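PDB 2BBD: coat protein from Sulfolobus turreted icosahedral virus, which builds the icosahedral capsid of the virion as its major coat protein, probably through two beta-jelly-roll domains, as in other viruses of the double jelly-roll lineage. Local coordinates for residues Q36-I41 with N111-W116; P52-P57 with P98-S103; L182-E187 with S311-Y316; Y211-V216 with I272-K277. All coordinates share one frame; numbering follows the deposited sequence.

Contact 1 (Q36-I41 with N111-W116); sequences QLIGSI and NLNVMW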
loop_
_atom_site.group_PDB
_atom_site.type_symbol
_atom_site.label_atom_id
_atom_site.label_comp_id
_atom_site.label_asym_id
_atom_site.label_seq_id
_atom_site.Cartn_x
_atom_site.Cartn_y
_atom_site.Cartn_z
ATOM N N GLN A 36 10.506 -9.732 1.786
ATOM C CA GLN A 36 11.723 -9.117 2.307
ATOM C C GLN A 36 12.800 -9.124 1.230
ATOM O O GLN A 36 13.142 -10.184 0.679
ATOM C CB GLN A 36 12.241 -9.858 3.544
ATOM C CG GLN A 36 11.243 -9.983 4.679
ATOM C CD GLN A 36 11.744 -10.887 5.795
ATOM O OE1 GLN A 36 12.362 -10.427 6.759
ATOM N NE2 GLN A 36 11.497 -12.185 5.660
ATOM N N LEU A 37 13.304 -7.935 0.908
ATOM C CA LEU A 37 14.370 -7.783 -0.070
ATOM C C LEU A 37 15.604 -7.701 0.817
ATOM O O LEU A 37 15.804 -6.720 1.530
ATOM C CB LEU A 37 14.185 -6.495 -0.882
ATOM C CG LEU A 37 15.306 -6.157 -1.874
ATOM C CD1 LEU A 37 15.431 -7.276 -2.894
ATOM C CD2 LEU A 37 15.013 -4.817 -2.579
ATOM N N ILE A 38 16.421 -8.746 0.778
ATOM C CA ILE A 38 17.594 -8.833 1.638
ATOM C C ILE A 38 18.877 -9.138 0.867
ATOM O O ILE A 38 18.908 -10.033 0.017
ATOM C CB ILE A 38 17.375 -9.944 2.692
ATOM C CG1 ILE A 38 16.059 -9.688 3.439
ATOM C CG2 ILE A 38 18.569 -10.019 3.640
ATOM C CD1 ILE A 38 15.624 -10.817 4.349
ATOM N N GLY A 39 19.933 -8.396 1.193
ATOM C CA GLY A 39 21.214 -8.586 0.536
ATOM C C GLY A 39 22.148 -7.432 0.842
ATOM O O GLY A 39 22.298 -7.037 1.997
ATOM N N SER A 40 22.768 -6.878 -0.193
ATOM C CA SER A 40 23.681 -5.766 -0.001
ATOM C C SER A 40 23.693 -4.837 -1.193
ATOM O O SER A 40 23.174 -5.164 -2.262
ATOM C CB SER A 40 25.104 -6.276 0.228
ATOM O OG SER A 40 25.642 -6.787 -0.979
ATOM N N ILE A 41 24.279 -3.664 -0.975
ATOM C CA ILE A 41 24.438 -2.651 -2.006
ATOM C C ILE A 41 25.940 -2.391 -2.033
ATOM O O ILE A 41 26.542 -2.112 -1.000
ATOM C CB ILE A 41 23.664 -1.350 -1.661
ATOM C CG1 ILE A 41 22.154 -1.640 -1.675
ATOM C CG2 ILE A 41 24.009 -0.245 -2.676
ATOM C CD1 ILE A 41 21.277 -0.470 -1.259
ATOM N N ASN A 111 24.518 -3.156 4.166
ATOM C CA ASN A 111 23.477 -4.177 4.251
ATOM C C ASN A 111 22.134 -3.662 3.746
ATOM O O ASN A 111 21.758 -2.524 4.003
ATOM C CB ASN A 111 23.313 -4.662 5.698
ATOM C CG ASN A 111 24.622 -5.101 6.317
ATOM O OD1 ASN A 111 25.385 -5.850 5.708
ATOM N ND2 ASN A 111 24.885 -4.648 7.547
ATOM N N LEU A 112 21.416 -4.520 3.030
ATOM C CA LEU A 112 20.104 -4.181 2.502
ATOM C C LEU A 112 19.049 -5.102 3.130
ATOM O O LEU A 112 19.205 -6.332 3.130
ATOM C CB LEU A 112 20.101 -4.341 0.978
ATOM C CG LEU A 112 18.781 -4.237 0.208
ATOM C CD1 LEU A 112 18.212 -2.808 0.257
ATOM C CD2 LEU A 112 19.049 -4.648 -1.221
ATOM N N ASN A 113 17.990 -4.501 3.671
ATOM C CA ASN A 113 16.898 -5.250 4.293
ATOM C C ASN A 113 15.646 -4.380 4.323
ATOM O O ASN A 113 15.487 -3.513 5.187
ATOM C CB ASN A 113 17.278 -5.691 5.714
ATOM C CG ASN A 113 16.135 -6.413 6.436
ATOM O OD1 ASN A 113 15.154 -6.820 5.820
ATOM N ND2 ASN A 113 16.269 -6.575 7.745
ATOM N N VAL A 114 14.777 -4.620 3.344
ATOM C CA VAL A 114 13.529 -3.894 3.177
ATOM C C VAL A 114 12.347 -4.862 3.272
ATOM O O VAL A 114 12.363 -5.949 2.683
ATOM C CB VAL A 114 13.491 -3.198 1.800
ATOM C CG1 VAL A 114 12.288 -2.252 1.714
ATOM C CG2 VAL A 114 14.805 -2.443 1.561
HETATM N N MSE A 115 11.314 -4.459 4.000
HETATM C CA MSE A 115 10.147 -5.307 4.169
HETATM C C MSE A 115 8.828 -4.653 3.765
HETATM O O MSE A 115 8.646 -3.435 3.910
HETATM C CB MSE A 115 10.046 -5.763 5.624
HETATM C CG MSE A 115 8.976 -6.817 5.849
HETATM SE SE MSE A 115 8.758 -7.273 7.710
HETATM C CE MSE A 115 10.197 -8.552 7.896
ATOM N N TRP A 116 7.923 -5.483 3.246
ATOM C CA TRP A 116 6.581 -5.068 2.843
ATOM C C TRP A 116 5.657 -6.216 3.212
ATOM O O TRP A 116 6.048 -7.382 3.128
ATOM C CB TRP A 116 6.460 -4.884 1.340
ATOM C CG TRP A 116 7.270 -3.803 0.733
ATOM C CD1 TRP A 116 6.868 -2.525 0.468
ATOM C CD2 TRP A 116 8.575 -3.939 0.166
ATOM N NE1 TRP A 116 7.836 -1.864 -0.245
ATOM C CE2 TRP A 116 8.895 -2.709 -0.447
ATOM C CE3 TRP A 116 9.506 -4.987 0.111
ATOM C CZ2 TRP A 116 10.104 -2.497 -1.118
ATOM C CZ3 TRP A 116 10.717 -4.770 -0.556
ATOM C CH2 TRP A 116 10.998 -3.534 -1.163
#
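Leu37 and Leu112 meet on the inner face of two antiparallel strands, where CG of Leu37 lies 4.1 Å from CD2 of Leu112. Carrying its CG anti to the backbone N (chi1 171°), Leu112 spreads two methyl branches: CD2 serves Leu37, while CD1 reaches CD1 of Ile41 beyond the corner at Gly39. Val114 adds to the same face, and CB of Leu37 also comes to the in-plane edge of the Trp116 indole, 3.9 Å from CZ3. One face of that indole is covered by CG1 of Val114, and its NE1 is bonded to the carbonyl of Gly79.

Between the strands, Leu37 pairs with Val114 and Gly39 with Leu112, each through two N-H...O bonds, with Leu37 N 2.8 Å from Val114 O. The other face is more polar. Gln36 and selenomethionine Met115 run side by side, the Met115 chain bending at chi3 (-83°) to bring its methyl to the Gln36 amide, and Ile38 lies alongside Asn113. Strand 145-158 flanks 29-43 on its far side. This two-faced pattern is typical of a beta-sandwich sheet, here one belonging to the N-terminal jelly roll.

Contact 2 (P52-P57 with P98-S103); sequences PSAPFP and PAPGTS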
loop_
_atom_site.group_PDB
_atom_site.type_symbol
_atom_site.label_atom_id
_atom_site.label_comp_id
_atom_site.label_asym_id
_atom_site.label_seq_id
_atom_site.Cartn_x
_atom_site.Cartn_y
_atom_site.Cartn_z
ATOM N N PRO A 52 20.549 7.731 -2.299
ATOM C CA PRO A 52 19.478 8.721 -2.442
ATOM C C PRO A 52 18.577 8.913 -1.230
ATOM O O PRO A 52 18.600 8.132 -0.285
ATOM C CB PRO A 52 18.706 8.230 -3.670
ATOM C CG PRO A 52 18.943 6.775 -3.669
ATOM C CD PRO A 52 20.387 6.635 -3.272
ATOM N N SER A 53 17.790 9.978 -1.267
ATOM C CA SER A 53 16.871 10.281 -0.186
ATOM C C SER A 53 15.629 9.414 -0.359
ATOM O O SER A 53 15.556 8.591 -1.271
ATOM C CB SER A 53 16.458 11.749 -0.265
ATOM O OG SER A 53 15.700 11.956 -1.447
ATOM N N ALA A 54 14.660 9.608 0.527
ATOM C CA ALA A 54 13.400 8.890 0.451
ATOM C C ALA A 54 12.827 9.214 -0.935
ATOM O O ALA A 54 13.086 10.286 -1.483
ATOM C CB ALA A 54 12.468 9.390 1.544
ATOM N N PRO A 55 12.002 8.323 -1.501
ATOM C CA PRO A 55 11.526 7.038 -0.992
ATOM C C PRO A 55 12.483 5.837 -1.029
ATOM O O PRO A 55 12.041 4.697 -0.877
ATOM C CB PRO A 55 10.256 6.807 -1.812
ATOM C CG PRO A 55 10.658 7.322 -3.142
ATOM C CD PRO A 55 11.391 8.618 -2.810
ATOM N N PHE A 56 13.775 6.068 -1.247
ATOM C CA PHE A 56 14.715 4.953 -1.202
ATOM C C PHE A 56 14.717 4.546 0.272
ATOM O O PHE A 56 14.596 5.397 1.157
ATOM C CB PHE A 56 16.119 5.400 -1.637
ATOM C CG PHE A 56 17.215 4.419 -1.273
ATOM C CD1 PHE A 56 17.784 4.430 -0.000
ATOM C CD2 PHE A 56 17.645 3.456 -2.184
ATOM C CE1 PHE A 56 18.764 3.497 0.363
ATOM C CE2 PHE A 56 18.622 2.519 -1.828
ATOM C CZ PHE A 56 19.182 2.539 -0.551
ATOM N N PRO A 57 14.872 3.247 0.571
ATOM C CA PRO A 57 15.053 2.089 -0.310
ATOM C C PRO A 57 13.770 1.417 -0.838
ATOM O O PRO A 57 13.845 0.462 -1.619
ATOM C CB PRO A 57 15.886 1.149 0.558
ATOM C CG PRO A 57 15.274 1.354 1.913
ATOM C CD PRO A 57 15.048 2.866 1.986
ATOM N N PRO A 98 19.350 -0.004 3.652
ATOM C CA PRO A 98 19.917 1.088 4.453
ATOM C C PRO A 98 19.033 2.341 4.415
ATOM O O PRO A 98 18.267 2.540 3.470
ATOM C CB PRO A 98 21.268 1.327 3.784
ATOM C CG PRO A 98 20.930 1.143 2.345
ATOM C CD PRO A 98 20.060 -0.118 2.365
ATOM N N ALA A 99 19.142 3.178 5.442
ATOM C CA ALA A 99 18.367 4.408 5.507
ATOM C C ALA A 99 18.801 5.331 4.377
ATOM O O ALA A 99 19.950 5.297 3.936
ATOM C CB ALA A 99 18.580 5.115 6.860
ATOM N N PRO A 100 17.879 6.175 3.897
ATOM C CA PRO A 100 18.169 7.119 2.819
ATOM C C PRO A 100 19.378 7.969 3.220
ATOM O O PRO A 100 19.563 8.258 4.393
ATOM C CB PRO A 100 16.899 7.964 2.752
ATOM C CG PRO A 100 15.845 7.089 3.339
ATOM C CD PRO A 100 16.537 6.405 4.457
ATOM N N GLY A 101 20.201 8.362 2.257
ATOM C CA GLY A 101 21.348 9.188 2.584
ATOM C C GLY A 101 22.535 8.437 3.153
ATOM O O GLY A 101 23.552 9.039 3.481
ATOM N N THR A 102 22.412 7.124 3.290
ATOM C CA THR A 102 23.514 6.327 3.803
ATOM C C THR A 102 24.641 6.323 2.769
ATOM O O THR A 102 24.395 6.335 1.559
ATOM C CB THR A 102 23.073 4.877 4.076
ATOM O OG1 THR A 102 22.172 4.862 5.189
ATOM C CG2 THR A 102 24.289 3.974 4.378
ATOM N N SER A 103 25.875 6.300 3.253
ATOM C CA SER A 103 27.034 6.307 2.379
ATOM C C SER A 103 27.590 4.906 2.145
ATOM O O SER A 103 27.719 4.118 3.074
ATOM C CB SER A 103 28.128 7.197 2.982
ATOM O OG SER A 103 29.336 7.118 2.238
#
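A type II beta turn from Ala99 to Thr102 docks here against a proline-rich loop, joining two connections beside one sheet of the N-terminal jelly-roll sandwich. Neither segment is regular strand where they meet, and cis peptide bonds precede Pro57 and Pro98. Gly101 occupies the turn position whose backbone angles (phi 80°) suit glycine, and its N-H makes a bent bond of 3.0 Å to Pro52 O, approaching from above the carbonyl plane. Inside the turn, Ala99 O is gripped twice, by the backbone N and by the hydroxyl OG1 of Thr102, both from the same face of its carbonyl.

Phe56 is the main apolar element. A chi1 of 165° swings the ring away from the backbone N and across to Pro98, whose CG meets it at the in-plane edge, 3.7 Å from CZ. The Pro98 carbonyl O lies 3.3 Å from Phe56 CE1 and also 3.6 Å from CD of Pro57. Within its own loop the ring is held between prolines: CB of Pro57 sits over the centre of one face, 3.6 Å above the plane, and CD of Pro52 lies toward the rim of the opposite one. Ile41 of strand 29-43 backs both Phe56 and Pro98, linking this cluster to the sheet. Pro100 packs against the loop as well, with its CB 3.6 Å from Ala54 N.

Contact 3 (L182-E187 with S311-Y316); sequences LPKVIE and SYVLPY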
loop_
_atom_site.group_PDB
_atom_site.type_symbol
_atom_site.label_atom_id
_atom_site.label_comp_id
_atom_site.label_asym_id
_atom_site.label_seq_id
_atom_site.Cartn_x
_atom_site.Cartn_y
_atom_site.Cartn_z
ATOM N N LEU A 182 -12.642 -9.202 1.010
ATOM C CA LEU A 182 -11.545 -9.141 0.047
ATOM C C LEU A 182 -10.851 -7.779 0.020
ATOM O O LEU A 182 -11.473 -6.765 -0.291
ATOM C CB LEU A 182 -12.058 -9.431 -1.365
ATOM C CG LEU A 182 -12.662 -10.806 -1.651
ATOM C CD1 LEU A 182 -13.108 -10.872 -3.107
ATOM C CD2 LEU A 182 -11.630 -11.882 -1.352
ATOM N N PRO A 183 -9.552 -7.740 0.347
ATOM C CA PRO A 183 -8.859 -6.454 0.318
ATOM C C PRO A 183 -8.764 -5.954 -1.121
ATOM O O PRO A 183 -8.667 -6.751 -2.054
ATOM C CB PRO A 183 -7.494 -6.785 0.922
ATOM C CG PRO A 183 -7.294 -8.222 0.524
ATOM C CD PRO A 183 -8.652 -8.816 0.795
ATOM N N LYS A 184 -8.845 -4.637 -1.291
ATOM C CA LYS A 184 -8.742 -4.000 -2.602
ATOM C C LYS A 184 -7.873 -2.755 -2.394
ATOM O O LYS A 184 -8.365 -1.628 -2.334
ATOM C CB LYS A 184 -10.121 -3.604 -3.121
ATOM C CG LYS A 184 -10.114 -3.101 -4.561
ATOM C CD LYS A 184 -11.486 -2.598 -4.963
ATOM C CE LYS A 184 -11.532 -2.182 -6.425
ATOM N NZ LYS A 184 -11.348 -3.344 -7.346
ATOM N N VAL A 185 -6.571 -2.988 -2.269
ATOM C CA VAL A 185 -5.589 -1.936 -2.028
ATOM C C VAL A 185 -4.968 -1.478 -3.340
ATOM O O VAL A 185 -4.092 -2.137 -3.892
ATOM C CB VAL A 185 -4.509 -2.466 -1.073
ATOM C CG1 VAL A 185 -3.510 -1.376 -0.733
ATOM C CG2 VAL A 185 -5.183 -3.011 0.191
ATOM N N ILE A 186 -5.426 -0.330 -3.825
ATOM C CA ILE A 186 -4.967 0.193 -5.102
ATOM C C ILE A 186 -4.368 1.593 -5.008
ATOM O O ILE A 186 -4.894 2.460 -4.306
ATOM C CB ILE A 186 -6.136 0.258 -6.110
ATOM C CG1 ILE A 186 -6.913 -1.066 -6.118
ATOM C CG2 ILE A 186 -5.604 0.593 -7.488
ATOM C CD1 ILE A 186 -6.117 -2.268 -6.625
ATOM N N GLU A 187 -3.272 1.813 -5.730
ATOM C CA GLU A 187 -2.644 3.124 -5.734
ATOM C C GLU A 187 -3.018 3.831 -7.030
ATOM O O GLU A 187 -2.835 3.288 -8.121
ATOM C CB GLU A 187 -1.118 3.011 -5.620
ATOM C CG GLU A 187 -0.467 4.332 -5.255
ATOM C CD GLU A 187 1.035 4.235 -5.079
ATOM O OE1 GLU A 187 1.572 4.934 -4.201
ATOM O OE2 GLU A 187 1.683 3.476 -5.819
ATOM N N SER A 311 -8.623 -0.235 0.872
ATOM C CA SER A 311 -10.047 -0.549 0.847
ATOM C C SER A 311 -10.300 -2.062 0.786
ATOM O O SER A 311 -9.372 -2.856 0.627
ATOM C CB SER A 311 -10.700 0.105 -0.377
ATOM O OG SER A 311 -10.527 1.515 -0.382
ATOM N N TYR A 312 -11.567 -2.446 0.924
ATOM C CA TYR A 312 -11.970 -3.846 0.845
ATOM C C TYR A 312 -13.367 -3.956 0.239
ATOM O O TYR A 312 -14.110 -2.975 0.171
ATOM C CB TYR A 312 -11.937 -4.523 2.217
ATOM C CG TYR A 312 -12.768 -3.854 3.287
ATOM C CD1 TYR A 312 -12.248 -2.803 4.043
ATOM C CD2 TYR A 312 -14.070 -4.284 3.556
ATOM C CE1 TYR A 312 -12.994 -2.200 5.039
ATOM C CE2 TYR A 312 -14.831 -3.683 4.559
ATOM C CZ TYR A 312 -14.285 -2.640 5.293
ATOM O OH TYR A 312 -15.027 -2.018 6.270
ATOM N N VAL A 313 -13.709 -5.157 -0.210
ATOM C CA VAL A 313 -14.996 -5.407 -0.832
ATOM C C VAL A 313 -15.567 -6.705 -0.296
ATOM O O VAL A 313 -14.823 -7.650 -0.016
ATOM C CB VAL A 313 -14.857 -5.548 -2.368
ATOM C CG1 VAL A 313 -16.190 -5.971 -2.980
ATOM C CG2 VAL A 313 -14.391 -4.244 -2.974
ATOM N N LEU A 314 -16.886 -6.740 -0.143
ATOM C CA LEU A 314 -17.576 -7.941 0.321
ATOM C C LEU A 314 -18.183 -8.568 -0.924
ATOM O O LEU A 314 -19.110 -8.018 -1.514
ATOM C CB LEU A 314 -18.693 -7.594 1.302
ATOM C CG LEU A 314 -18.327 -6.741 2.515
ATOM C CD1 LEU A 314 -19.502 -6.771 3.486
ATOM C CD2 LEU A 314 -17.078 -7.272 3.192
ATOM N N PRO A 315 -17.658 -9.724 -1.348
ATOM C CA PRO A 315 -18.188 -10.381 -2.546
ATOM C C PRO A 315 -19.673 -10.743 -2.453
ATOM O O PRO A 315 -20.347 -10.869 -3.468
ATOM C CB PRO A 315 -17.277 -11.600 -2.698
ATOM C CG PRO A 315 -16.900 -11.917 -1.285
ATOM C CD PRO A 315 -16.625 -10.550 -0.701
ATOM N N TYR A 316 -20.177 -10.883 -1.233
ATOM C CA TYR A 316 -21.577 -11.227 -1.003
ATOM C C TYR A 316 -22.243 -10.148 -0.150
ATOM O O TYR A 316 -23.090 -10.440 0.698
ATOM C CB TYR A 316 -21.668 -12.582 -0.293
ATOM C CG TYR A 316 -20.931 -13.676 -1.027
ATOM C CD1 TYR A 316 -19.809 -14.290 -0.466
ATOM C CD2 TYR A 316 -21.319 -14.058 -2.310
ATOM C CE1 TYR A 316 -19.090 -15.255 -1.170
ATOM C CE2 TYR A 316 -20.606 -15.020 -3.021
ATOM C CZ TYR A 316 -19.494 -15.612 -2.445
ATOM O OH TYR A 316 -18.784 -16.549 -3.161
#
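Leu182 and Val313 form an antiparallel hydrogen-bonded pair at a sharply twisted crossing, the short strand axes lying 141° apart and approaching to 4.1 Å. Leu182 N bonds to Val313 O at 2.9 Å, and Val313 N returns the bond to Leu182 O. The next pair has Pro183 opposite Tyr312, a non-hydrogen-bonded position in which the proline's missing N-H costs no bond between these strands. Beyond it, Lys184 N bonds to Ser311 O at 2.7 Å.

Leu182, Lys184, Ser311 and Val313 share one face. Lys184 lies alongside Val313, its CD 3.9 Å from CG2, so the aliphatic stem makes the contact while the ammonium end leads away. CG of Leu182 meets CD of Pro315, just past the strand end. On the other face, Tyr312 takes chi1 56°, placing CG between backbone N and carbonyl carbon; CB stays 3.4 Å from Leu182 O while the ring departs and bonds through OH to Asp282. Ser311 OG is held by Gln209. The contact is an antiparallel pair among the later strands of the mixed sheet, right beside the parallel joint of 72-78 with 182-193, an arrangement consistent with a double jelly-roll.

Contact 4 (Y211-V216 with I272-K277); sequences YKRQLV and IIDFRK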
loop_
_atom_site.group_PDB
_atom_site.type_symbol
_atom_site.label_atom_id
_atom_site.label_comp_id
_atom_site.label_asym_id
_atom_site.label_seq_id
_atom_site.Cartn_x
_atom_site.Cartn_y
_atom_site.Cartn_z
ATOM N N TYR A 211 -13.911 2.093 1.805
ATOM C CA TYR A 211 -12.643 2.769 2.099
ATOM C C TYR A 211 -12.307 2.811 3.580
ATOM O O TYR A 211 -13.075 3.322 4.397
ATOM C CB TYR A 211 -12.676 4.197 1.548
ATOM C CG TYR A 211 -12.692 4.261 0.040
ATOM C CD1 TYR A 211 -11.535 4.558 -0.681
ATOM C CD2 TYR A 211 -13.862 3.992 -0.676
ATOM C CE1 TYR A 211 -11.541 4.585 -2.074
ATOM C CE2 TYR A 211 -13.876 4.018 -2.068
ATOM C CZ TYR A 211 -12.713 4.311 -2.756
ATOM O OH TYR A 211 -12.722 4.308 -4.133
ATOM N N LYS A 212 -11.149 2.268 3.929
ATOM C CA LYS A 212 -10.726 2.263 5.316
ATOM C C LYS A 212 -9.783 3.444 5.549
ATOM O O LYS A 212 -10.018 4.272 6.425
ATOM C CB LYS A 212 -10.037 0.939 5.656
ATOM C CG LYS A 212 -9.544 0.861 7.085
ATOM C CD LYS A 212 -8.926 -0.502 7.387
ATOM C CE LYS A 212 -8.337 -0.534 8.785
ATOM N NZ LYS A 212 -7.543 -1.775 9.037
ATOM N N ARG A 213 -8.714 3.528 4.768
ATOM C CA ARG A 213 -7.791 4.639 4.925
ATOM C C ARG A 213 -7.108 4.996 3.618
ATOM O O ARG A 213 -6.967 4.160 2.718
ATOM C CB ARG A 213 -6.748 4.331 6.001
ATOM C CG ARG A 213 -5.812 3.198 5.671
ATOM C CD ARG A 213 -4.958 2.869 6.870
ATOM N NE ARG A 213 -5.797 2.607 8.035
ATOM C CZ ARG A 213 -5.448 1.820 9.047
ATOM N NH1 ARG A 213 -4.269 1.210 9.042
ATOM N NH2 ARG A 213 -6.285 1.632 10.061
ATOM N N GLN A 214 -6.701 6.256 3.515
ATOM C CA GLN A 214 -6.051 6.746 2.318
ATOM C C GLN A 214 -4.694 7.346 2.625
ATOM O O GLN A 214 -4.577 8.244 3.469
ATOM C CB GLN A 214 -6.926 7.801 1.658
ATOM C CG GLN A 214 -6.382 8.345 0.353
ATOM C CD GLN A 214 -7.109 9.593 -0.088
ATOM O OE1 GLN A 214 -6.966 10.048 -1.228
ATOM N NE2 GLN A 214 -7.891 10.168 0.822
ATOM N N LEU A 215 -3.670 6.837 1.949
ATOM C CA LEU A 215 -2.322 7.355 2.110
ATOM C C LEU A 215 -2.084 8.291 0.943
ATOM O O LEU A 215 -2.244 7.909 -0.214
ATOM C CB LEU A 215 -1.274 6.240 2.075
ATOM C CG LEU A 215 0.155 6.762 1.820
ATOM C CD1 LEU A 215 0.571 7.733 2.934
ATOM C CD2 LEU A 215 1.133 5.587 1.730
ATOM N N VAL A 216 -1.720 9.526 1.249
ATOM C CA VAL A 216 -1.459 10.497 0.209
ATOM C C VAL A 216 -0.066 11.063 0.356
ATOM O O VAL A 216 0.335 11.457 1.450
ATOM C CB VAL A 216 -2.442 11.689 0.269
ATOM C CG1 VAL A 216 -2.123 12.673 -0.865
ATOM C CG2 VAL A 216 -3.884 11.191 0.191
ATOM N N ILE A 272 -1.904 10.208 6.158
ATOM C CA ILE A 272 -2.932 9.186 6.064
ATOM C C ILE A 272 -4.275 9.686 6.586
ATOM O O ILE A 272 -4.350 10.332 7.634
ATOM C CB ILE A 272 -2.552 7.935 6.859
ATOM C CG1 ILE A 272 -1.357 7.234 6.189
ATOM C CG2 ILE A 272 -3.758 7.014 6.961
ATOM C CD1 ILE A 272 -0.791 6.069 6.979
ATOM N N ILE A 273 -5.329 9.386 5.838
ATOM C CA ILE A 273 -6.681 9.759 6.225
ATOM C C ILE A 273 -7.437 8.520 6.664
ATOM O O ILE A 273 -7.812 7.696 5.828
ATOM C CB ILE A 273 -7.496 10.372 5.054
ATOM C CG1 ILE A 273 -6.903 11.709 4.625
ATOM C CG2 ILE A 273 -8.954 10.522 5.465
ATOM C CD1 ILE A 273 -5.699 11.569 3.728
ATOM N N ASP A 274 -7.649 8.374 7.966
ATOM C CA ASP A 274 -8.418 7.243 8.465
ATOM C C ASP A 274 -9.868 7.698 8.447
ATOM O O ASP A 274 -10.304 8.458 9.310
ATOM C CB ASP A 274 -7.989 6.866 9.883
ATOM C CG ASP A 274 -6.610 6.231 9.924
ATOM O OD1 ASP A 274 -5.611 6.960 10.068
ATOM O OD2 ASP A 274 -6.528 4.996 9.795
ATOM N N PHE A 275 -10.602 7.234 7.443
ATOM C CA PHE A 275 -11.996 7.605 7.261
ATOM C C PHE A 275 -12.916 7.436 8.468
ATOM O O PHE A 275 -13.764 8.294 8.708
ATOM C CB PHE A 275 -12.556 6.870 6.043
ATOM C CG PHE A 275 -11.858 7.230 4.754
ATOM C CD1 PHE A 275 -11.984 8.507 4.215
ATOM C CD2 PHE A 275 -11.043 6.303 4.101
ATOM C CE1 PHE A 275 -11.306 8.865 3.038
ATOM C CE2 PHE A 275 -10.361 6.644 2.933
ATOM C CZ PHE A 275 -10.494 7.933 2.398
ATOM N N ARG A 276 -12.752 6.365 9.239
ATOM C CA ARG A 276 -13.612 6.154 10.401
ATOM C C ARG A 276 -13.514 7.305 11.396
ATOM O O ARG A 276 -14.380 7.466 12.254
ATOM C CB ARG A 276 -13.269 4.846 11.116
ATOM C CG ARG A 276 -11.894 4.835 11.735
ATOM C CD ARG A 276 -11.719 3.649 12.673
ATOM N NE ARG A 276 -10.344 3.543 13.156
ATOM C CZ ARG A 276 -9.661 4.537 13.724
ATOM N NH1 ARG A 276 -10.216 5.734 13.892
ATOM N NH2 ARG A 276 -8.411 4.336 14.123
ATOM N N LYS A 277 -12.456 8.099 11.286
ATOM C CA LYS A 277 -12.268 9.238 12.175
ATOM C C LYS A 277 -13.122 10.423 11.731
ATOM O O LYS A 277 -13.203 11.432 12.429
ATOM C CB LYS A 277 -10.797 9.669 12.201
ATOM C CG LYS A 277 -9.852 8.721 12.917
ATOM C CD LYS A 277 -8.444 9.285 12.890
ATOM C CE LYS A 277 -7.424 8.345 13.513
ATOM N NZ LYS A 277 -7.627 8.145 14.974
HETATM O O HOH W 1 -11.537 4.080 8.487
#
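The Phe275 ring lies against strand 211-216, with Ile273 O toward the rim of one face, 3.9 Å above the plane, and Arg213 N near the plane at its edge. CE2 touches CB of Tyr211 at 3.6 Å, while CZ meets CB of Gln214 at the same distance. The Gln214 amide is turned only 20° from the ring plane, and its two ends are claimed elsewhere, NE2 by Tyr233 and OE1 by Ser307. Tyr211 turns its own ring edge-to-face against Tyr309.

A second pair of flat groups lies on the other side of the sheet. Arg213 and Asp274 run side by side, with guanidinium and carboxylate planes 69° apart. Their salt bridge joins NE to OD2 at 3.1 Å; the arginine's bend at chi3 (54°) turns the head back toward the carboxylate, whose OD1 is bonded to Tyr261 of helix 250-261. Leu215 CD1 packs on Ile272 CG1 along this face. Gln214 and Ile273 exchange two backbone bonds. At Lys212 and Arg213, a classic beta bulge facing Val310, Lys212 O accepts from Phe275 N and from a water that in turn accepts from Arg276 N at 2.7 Å, tying in the 3-10 turn.

With its two carboxylate oxygens serving different partners, Asp274 couples the strand pair to the helix, and its negative charge is probably stabilised by Arg213 in these buried surroundings.

From the N terminus, strand 29-43 supplies the first half of contact 1, and the chain returns to close that loop with strand 108-123. Contact 2 is nested inside it, joining the loops 52-57 and 98-103, and the two touch where Ile41 and Val114 meet Phe56, Pro98 and Pro57; together they tie the five-stranded sheet to the loops beside it. Contact 3 opens only later, at strand 182-193, and closes near the modelled C terminus; contact 4 is nested within its span. These two lie in the later strands of the mixed sheet, where Ser311 packs on Tyr211. Contacts 1 and 3 stand on opposite sides of the chain's centre, their centres about 29 Å apart.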